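Local coordinates for calcium-dependent protein kinase, putative (Plasmodium falciparum, PDB 3MSE) that probably phosphorylates serine and threonine residues of other proteins in response to calcium, which the EF-hands of this C-terminal domain bind, at residues N142-D145 with N146-S150. Sequence-based numbering, arbitrary orientation.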
loop_
_atom_site.group_PDB
_atom_site.type_symbol
_atom_site.label_atom_id
_atom_site.label_comp_id
_atom_site.label_asym_id
_atom_site.label_seq_id
_atom_site.Cartn_x
_atom_site.Cartn_y
_atom_site.Cartn_z
ATOM N N ASN A 142 -2.873 4.627 -32.929
ATOM C CA ASN A 142 -2.047 5.836 -32.799
ATOM C C ASN A 142 -1.606 6.062 -31.349
ATOM O O ASN A 142 -0.422 6.252 -31.061
ATOM C CB ASN A 142 -2.821 7.057 -33.312
ATOM C CG ASN A 142 -1.954 8.316 -33.395
ATOM O OD1 ASN A 142 -0.814 8.275 -33.875
ATOM N ND2 ASN A 142 -2.502 9.445 -32.931
ATOM N N ASP A 143 -2.575 6.005 -30.442
ATOM C CA ASP A 143 -2.327 6.153 -29.017
ATOM C C ASP A 143 -1.316 5.117 -28.509
ATOM O O ASP A 143 -0.394 5.451 -27.759
ATOM C CB ASP A 143 -3.653 6.044 -28.254
ATOM C CG ASP A 143 -4.708 7.037 -28.755
ATOM O OD1 ASP A 143 -4.430 8.262 -28.729
ATOM O OD2 ASP A 143 -5.815 6.600 -29.166
ATOM N N ILE A 144 -1.482 3.866 -28.937
ATOM C CA ILE A 144 -0.634 2.773 -28.465
ATOM C C ILE A 144 0.821 2.983 -28.875
ATOM O O ILE A 144 1.727 2.813 -28.058
ATOM C CB ILE A 144 -1.151 1.380 -28.932
ATOM C CG1 ILE A 144 -2.544 1.109 -28.343
ATOM C CG2 ILE A 144 -0.179 0.278 -28.526
ATOM C CD1 ILE A 144 -3.312 0.006 -29.026
ATOM N N ASP A 145 1.032 3.346 -30.140
ATOM C CA ASP A 145 2.383 3.586 -30.673
ATOM C C ASP A 145 3.110 4.684 -29.913
ATOM O O ASP A 145 4.275 4.516 -29.579
ATOM C CB ASP A 145 2.342 3.920 -32.169
ATOM C CG ASP A 145 2.232 2.686 -33.040
ATOM O OD1 ASP A 145 2.806 1.640 -32.671
ATOM O OD2 ASP A 145 1.562 2.765 -34.091
ATOM N N ASN A 146 2.414 5.791 -29.649
ATOM C CA ASN A 146 2.916 6.866 -28.781
ATOM C C ASN A 146 3.426 6.343 -27.444
ATOM O O ASN A 146 4.517 6.715 -26.999
ATOM C CB ASN A 146 1.828 7.912 -28.523
ATOM C CG ASN A 146 1.435 8.675 -29.777
ATOM O OD1 ASN A 146 2.113 8.595 -30.811
ATOM N ND2 ASN A 146 0.335 9.433 -29.692
ATOM N N PHE A 147 2.643 5.470 -26.813
ATOM C CA PHE A 147 3.013 4.923 -25.515
ATOM C C PHE A 147 4.324 4.128 -25.572
ATOM O O PHE A 147 5.166 4.252 -24.673
ATOM C CB PHE A 147 1.870 4.094 -24.922
ATOM C CG PHE A 147 2.266 3.276 -23.726
ATOM C CD1 PHE A 147 2.498 1.909 -23.854
ATOM C CD2 PHE A 147 2.415 3.868 -22.476
ATOM C CE1 PHE A 147 2.869 1.145 -22.756
ATOM C CE2 PHE A 147 2.787 3.115 -21.371
ATOM C CZ PHE A 147 3.015 1.742 -21.512
ATOM N N PHE A 148 4.499 3.329 -26.626
ATOM C CA PHE A 148 5.718 2.521 -26.780
ATOM C C PHE A 148 6.959 3.381 -27.040
ATOM O O PHE A 148 8.053 3.081 -26.542
ATOM C CB PHE A 148 5.541 1.439 -27.853
ATOM C CG PHE A 148 4.912 0.169 -27.326
ATOM C CD1 PHE A 148 5.703 -0.864 -26.844
ATOM C CD2 PHE A 148 3.523 0.023 -27.294
ATOM C CE1 PHE A 148 5.124 -2.031 -26.347
ATOM C CE2 PHE A 148 2.936 -1.135 -26.799
ATOM C CZ PHE A 148 3.730 -2.160 -26.320
ATOM N N LEU A 149 6.772 4.457 -27.800
ATOM C CA LEU A 149 7.833 5.419 -28.049
ATOM C C LEU A 149 8.245 6.123 -26.750
ATOM O O LEU A 149 9.447 6.253 -26.459
ATOM C CB LEU A 149 7.418 6.414 -29.147
ATOM C CG LEU A 149 7.279 5.786 -30.550
ATOM C CD1 LEU A 149 6.524 6.695 -31.529
ATOM C CD2 LEU A 149 8.634 5.335 -31.143
ATOM N N SER A 150 7.252 6.535 -25.959
ATOM C CA SER A 150 7.508 7.155 -24.657
ATOM C C SER A 150 8.315 6.244 -23.729
ATOM O O SER A 150 9.330 6.666 -23.170
ATOM C CB SER A 150 6.207 7.603 -23.993
ATOM O OG SER A 150 5.554 8.596 -24.768
#
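Four successive backbone hydrogen bonds join Asn142-Asp145 to Asn146-Leu149, the i to i+4 pattern of an alpha-helix, here helix 141-152 in the C-terminal EF-hand region. The straightest runs from Asn146 N to Asn142 O, 3.2 Å long with an N-H...O angle of 175°. Phe147 N reaches Asp143 O and Leu149 N reaches Asp145 O; Phe148 N meets Ile144 O at 3.2 Å. At the start of the helix, the carboxylate of Asp143 turns back through OD2 to accept a hydrogen bond from Asp140 N. With CG beside its own backbone N (chi1 -66°), Asn146 brings that amide carbon to 3.3 Å from Asn142 O; OD1 and ND2 stand equally far from the same oxygen, and OD1, itself an acceptor, makes no hydrogen bond to it.

On the buried side, Ile144 and Phe148, one turn apart, project in the same direction with their flanks together. Ile144 CG2, anti to the backbone N, touches the ring of Phe148 at CE2, 3.8 Å away. Both side chains pack on Ile130 of helix 127-133, which carries the calcium ligand Asp129, while Phe147 bridges Ile130 to Ile19 and Ile23 of helix 18-48. The Phe148 ring turns its edge to the backbone, with CD2 3.4 Å from Ile144 O in the ring plane.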